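Local coordinates for protein endonuclease V (Bacillus subtilis, PDB 3GA2) that probably repairs deaminated DNA by cutting the duplex at the second phosphodiester bond 3' to a deoxyinosine, using magnesium as cofactor, at residues Asp37-Tyr49 with Val59-Ile73. The protein carries 1 engineered substitution. Numbering follows the deposited sequence.
Engineered in segment 37-49: T42 (natural residue Gly).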
loop_
_atom_site.group_PDB
_atom_site.type_symbol
_atom_site.label_atom_id
_atom_site.label_comp_id
_atom_site.label_asym_id
_atom_site.label_seq_id
_atom_site.Cartn_x
_atom_site.Cartn_y
_atom_site.Cartn_z
ATOM N N ASP A 37 8.698 -17.340 5.242
ATOM C CA ASP A 37 8.995 -17.863 6.568
ATOM C C ASP A 37 10.235 -17.284 7.240
ATOM O O ASP A 37 10.611 -17.722 8.326
ATOM C CB ASP A 37 9.094 -19.386 6.538
ATOM C CG ASP A 37 9.700 -19.897 5.271
ATOM O OD1 ASP A 37 10.695 -19.300 4.804
ATOM O OD2 ASP A 37 9.185 -20.908 4.745
ATOM N N SER A 38 10.864 -16.297 6.616
ATOM C CA SER A 38 12.039 -15.695 7.218
ATOM C C SER A 38 11.683 -14.435 8.013
ATOM O O SER A 38 12.535 -13.873 8.689
ATOM C CB SER A 38 13.078 -15.340 6.146
ATOM O OG SER A 38 12.728 -14.135 5.489
ATOM N N ILE A 39 10.432 -13.987 7.939
ATOM C CA ILE A 39 10.032 -12.777 8.664
ATOM C C ILE A 39 9.269 -13.024 9.967
ATOM O O ILE A 39 8.594 -14.043 10.125
ATOM C CB ILE A 39 9.184 -11.850 7.778
ATOM C CG1 ILE A 39 8.109 -12.664 7.055
ATOM C CG2 ILE A 39 10.088 -11.092 6.811
ATOM C CD1 ILE A 39 7.263 -11.862 6.090
ATOM N N ASN A 40 9.381 -12.071 10.891
ATOM C CA ASN A 40 8.723 -12.156 12.190
ATOM C C ASN A 40 7.341 -11.504 12.196
ATOM O O ASN A 40 6.411 -12.007 12.826
ATOM C CB ASN A 40 9.582 -11.484 13.273
ATOM C CG ASN A 40 10.949 -12.132 13.432
ATOM O OD1 ASN A 40 11.054 -13.328 13.693
ATOM N ND2 ASN A 40 12.006 -11.334 13.281
ATOM N N THR A 41 7.212 -10.377 11.503
ATOM C CA THR A 41 5.951 -9.652 11.452
ATOM C C THR A 41 5.680 -9.019 10.085
ATOM O O THR A 41 6.596 -8.787 9.295
ATOM C CB THR A 41 5.934 -8.516 12.500
ATOM O OG1 THR A 41 7.066 -7.660 12.292
ATOM C CG2 THR A 41 5.985 -9.078 13.906
ATOM N N THR A 42 4.408 -8.762 9.807
ATOM C CA THR A 42 4.008 -8.110 8.569
ATOM C C THR A 42 2.937 -7.105 8.993
ATOM O O THR A 42 2.137 -7.377 9.895
ATOM C CB THR A 42 3.441 -9.112 7.507
ATOM O OG1 THR A 42 2.125 -9.530 7.874
ATOM C CG2 THR A 42 4.329 -10.334 7.390
ATOM N N ALA A 43 2.938 -5.926 8.385
ATOM C CA ALA A 43 1.949 -4.919 8.739
ATOM C C ALA A 43 1.068 -4.603 7.544
ATOM O O ALA A 43 1.468 -4.801 6.395
ATOM C CB ALA A 43 2.647 -3.647 9.238
ATOM N N GLY A 44 -0.134 -4.123 7.831
ATOM C CA GLY A 44 -1.067 -3.760 6.781
ATOM C C GLY A 44 -1.421 -2.299 6.961
ATOM O O GLY A 44 -1.637 -1.853 8.086
ATOM N N VAL A 45 -1.485 -1.557 5.859
ATOM C CA VAL A 45 -1.792 -0.136 5.911
ATOM C C VAL A 45 -2.980 0.209 5.024
ATOM O O VAL A 45 -3.071 -0.238 3.876
ATOM C CB VAL A 45 -0.596 0.718 5.420
ATOM C CG1 VAL A 45 -0.818 2.184 5.764
ATOM C CG2 VAL A 45 0.695 0.211 6.039
ATOM N N ASP A 46 -3.899 0.997 5.560
ATOM C CA ASP A 46 -5.039 1.428 4.776
ATOM C C ASP A 46 -5.431 2.824 5.241
ATOM O O ASP A 46 -5.009 3.274 6.310
ATOM C CB ASP A 46 -6.207 0.444 4.907
ATOM C CG ASP A 46 -7.079 0.416 3.662
ATOM O OD1 ASP A 46 -7.713 -0.632 3.391
ATOM O OD2 ASP A 46 -7.127 1.444 2.955
ATOM N N LEU A 47 -6.234 3.500 4.425
ATOM C CA LEU A 47 -6.671 4.864 4.698
ATOM C C LEU A 47 -8.129 5.012 4.282
ATOM O O LEU A 47 -8.553 4.429 3.282
ATOM C CB LEU A 47 -5.815 5.833 3.881
ATOM C CG LEU A 47 -5.528 7.262 4.345
ATOM C CD1 LEU A 47 -6.637 7.776 5.245
ATOM C CD2 LEU A 47 -4.206 7.272 5.069
ATOM N N ALA A 48 -8.894 5.780 5.053
ATOM C CA ALA A 48 -10.305 6.020 4.755
ATOM C C ALA A 48 -10.598 7.511 4.859
ATOM O O ALA A 48 -10.050 8.195 5.721
ATOM C CB ALA A 48 -11.191 5.241 5.715
ATOM N N TYR A 49 -11.468 8.008 3.982
ATOM C CA TYR A 49 -11.820 9.425 3.963
ATOM C C TYR A 49 -13.325 9.640 4.016
ATOM O O TYR A 49 -14.101 8.741 3.694
ATOM C CB TYR A 49 -11.269 10.092 2.701
ATOM C CG TYR A 49 -9.823 9.772 2.423
ATOM C CD1 TYR A 49 -9.455 8.546 1.867
ATOM C CD2 TYR A 49 -8.819 10.683 2.736
ATOM C CE1 TYR A 49 -8.120 8.238 1.632
ATOM C CE2 TYR A 49 -7.482 10.384 2.505
ATOM C CZ TYR A 49 -7.140 9.160 1.953
ATOM O OH TYR A 49 -5.819 8.854 1.731
ATOM N N VAL A 59 -8.276 8.835 7.922
ATOM C CA VAL A 59 -7.772 8.046 9.034
ATOM C C VAL A 59 -6.951 6.881 8.501
ATOM O O VAL A 59 -7.442 6.067 7.718
ATOM C CB VAL A 59 -8.914 7.475 9.895
ATOM C CG1 VAL A 59 -8.337 6.664 11.045
ATOM C CG2 VAL A 59 -9.771 8.599 10.430
ATOM N N CYS A 60 -5.698 6.806 8.929
ATOM C CA CYS A 60 -4.819 5.726 8.504
ATOM C C CYS A 60 -4.638 4.740 9.642
ATOM O O CYS A 60 -4.316 5.131 10.762
ATOM C CB CYS A 60 -3.444 6.263 8.100
ATOM S SG CYS A 60 -2.190 4.953 7.902
ATOM N N CYS A 61 -4.856 3.464 9.350
ATOM C CA CYS A 61 -4.690 2.414 10.341
ATOM C C CYS A 61 -3.581 1.476 9.903
ATOM O O CYS A 61 -3.460 1.134 8.724
ATOM C CB CYS A 61 -5.967 1.588 10.506
ATOM S SG CYS A 61 -7.353 2.415 11.310
ATOM N N ILE A 62 -2.770 1.066 10.865
ATOM C CA ILE A 62 -1.697 0.124 10.611
ATOM C C ILE A 62 -1.972 -1.044 11.543
ATOM O O ILE A 62 -2.110 -0.867 12.754
ATOM C CB ILE A 62 -0.310 0.722 10.927
ATOM C CG1 ILE A 62 0.013 1.846 9.939
ATOM C CG2 ILE A 62 0.761 -0.367 10.852
ATOM C CD1 ILE A 62 1.348 2.528 10.190
ATOM N N ILE A 63 -2.084 -2.233 10.966
ATOM C CA ILE A 63 -2.336 -3.440 11.735
ATOM C C ILE A 63 -1.101 -4.311 11.593
ATOM O O ILE A 63 -0.715 -4.647 10.479
ATOM C CB ILE A 63 -3.534 -4.227 11.179
ATOM C CG1 ILE A 63 -4.741 -3.304 11.031
ATOM C CG2 ILE A 63 -3.853 -5.395 12.098
ATOM C CD1 ILE A 63 -5.226 -2.709 12.340
ATOM N N VAL A 64 -0.481 -4.658 12.715
ATOM C CA VAL A 64 0.710 -5.493 12.703
ATOM C C VAL A 64 0.338 -6.895 13.154
ATOM O O VAL A 64 -0.309 -7.064 14.184
ATOM C CB VAL A 64 1.790 -4.947 13.667
ATOM C CG1 VAL A 64 3.079 -5.733 13.504
ATOM C CG2 VAL A 64 2.037 -3.464 13.394
ATOM N N ILE A 65 0.711 -7.906 12.375
ATOM C CA ILE A 65 0.417 -9.272 12.778
ATOM C C ILE A 65 1.708 -10.066 12.917
ATOM O O ILE A 65 2.752 -9.664 12.406
ATOM C CB ILE A 65 -0.508 -10.004 11.769
ATOM C CG1 ILE A 65 0.192 -10.156 10.419
ATOM C CG2 ILE A 65 -1.822 -9.230 11.609
ATOM C CD1 ILE A 65 -0.423 -11.219 9.539
ATOM N N ASP A 66 1.630 -11.183 13.634
ATOM C CA ASP A 66 2.773 -12.068 13.821
ATOM C C ASP A 66 2.824 -12.853 12.519
ATOM O O ASP A 66 1.808 -13.388 12.078
ATOM C CB ASP A 66 2.519 -13.002 15.009
ATOM C CG ASP A 66 3.599 -14.054 15.171
ATOM O OD1 ASP A 66 3.614 -15.027 14.386
ATOM O OD2 ASP A 66 4.437 -13.900 16.078
ATOM N N ALA A 67 3.990 -12.912 11.887
ATOM C CA ALA A 67 4.110 -13.613 10.607
ATOM C C ALA A 67 3.678 -15.076 10.625
ATOM O O ALA A 67 2.999 -15.522 9.709
ATOM C CB ALA A 67 5.544 -13.508 10.089
ATOM N N ASP A 68 4.078 -15.816 11.659
ATOM C CA ASP A 68 3.737 -17.231 11.754
ATOM C C ASP A 68 2.283 -17.512 12.155
ATOM O O ASP A 68 1.563 -18.205 11.436
ATOM C CB ASP A 68 4.669 -17.952 12.735
ATOM C CG ASP A 68 6.125 -17.960 12.283
ATOM O OD1 ASP A 68 6.407 -17.700 11.094
ATOM O OD2 ASP A 68 6.997 -18.252 13.128
ATOM N N THR A 69 1.848 -16.977 13.295
ATOM C CA THR A 69 0.483 -17.214 13.772
ATOM C C THR A 69 -0.584 -16.349 13.112
ATOM O O THR A 69 -1.769 -16.660 13.202
ATOM C CB THR A 69 0.363 -16.988 15.305
ATOM O OG1 THR A 69 0.428 -15.584 15.590
ATOM C CG2 THR A 69 1.481 -17.706 16.047
ATOM N N LYS A 70 -0.163 -15.272 12.455
ATOM C CA LYS A 70 -1.091 -14.339 11.803
ATOM C C LYS A 70 -1.964 -13.587 12.810
ATOM O O LYS A 70 -2.968 -12.975 12.440
ATOM C CB LYS A 70 -1.995 -15.066 10.792
ATOM C CG LYS A 70 -1.339 -15.385 9.455
ATOM C CD LYS A 70 -0.284 -16.471 9.582
ATOM C CE LYS A 70 0.385 -16.739 8.243
ATOM N NZ LYS A 70 1.403 -17.811 8.344
ATOM N N GLU A 71 -1.590 -13.631 14.082
ATOM C CA GLU A 71 -2.358 -12.938 15.109
ATOM C C GLU A 71 -1.968 -11.465 15.189
ATOM O O GLU A 71 -0.824 -11.096 14.922
ATOM C CB GLU A 71 -2.159 -13.618 16.468
ATOM C CG GLU A 71 -2.820 -14.994 16.544
ATOM C CD GLU A 71 -2.408 -15.795 17.766
ATOM O OE1 GLU A 71 -2.255 -15.198 18.850
ATOM O OE2 GLU A 71 -2.255 -17.029 17.641
ATOM N N VAL A 72 -2.931 -10.629 15.556
ATOM C CA VAL A 72 -2.702 -9.195 15.667
ATOM C C VAL A 72 -1.906 -8.900 16.933
ATOM O O VAL A 72 -2.291 -9.310 18.027
ATOM C CB VAL A 72 -4.040 -8.435 15.715
ATOM C CG1 VAL A 72 -3.797 -6.949 15.866
ATOM C CG2 VAL A 72 -4.835 -8.724 14.457
ATOM N N ILE A 73 -0.790 -8.196 16.783
ATOM C CA ILE A 73 0.034 -7.870 17.935
ATOM C C ILE A 73 0.035 -6.388 18.250
ATOM O O ILE A 73 0.394 -5.986 19.353
ATOM C CB ILE A 73 1.491 -8.344 17.738
ATOM C CG1 ILE A 73 2.093 -7.698 16.490
ATOM C CG2 ILE A 73 1.518 -9.854 17.641
ATOM C CD1 ILE A 73 3.510 -8.146 16.195
#
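L47 and C60 meet in a tightly packed part of this strand pair, with L47 CD2 only 3.3 Å from C60 CB. CG anti to the backbone N (chi1 -151°), with chi2 at an unusual -27°, sends CD2 there and CD1 to 3.1 Å from V59 O; CD1 also lies 3.6 Å above one face of the Y49 ring, toward its rim. On the same side of the sheet V45 CG1 touches C60 SG at 3.8 Å, and helix 96-105 packs over C60 and I62. Cutting L47 back to an alanine is likely to leave C60 CB and the Y49 ring face without their close methyl neighbours. Strands 41-52 and 55-66 form a hairpin of the RNase H-like mixed sheet, where non-hydrogen-bonded pairs L47–C60 and V45–I62 alternate with hydrogen-bonded G44–I63 and D46–C61. The carboxylate of D46, a predicted magnesium ligand, lies close to D116 and D223, and OD2 accepts from L47 N (2.7 Å). Engineered T42 brings OG1 to 3.3 Å from I65 CG1, its hydroxyl buried without a polar partner. Exposed N40, D68 and I73 mark the solvent side, beside the bond from A67 N to N40 O (2.7 Å); at its edge I73 CD1 closely meets T41 CG2 (3.5 Å).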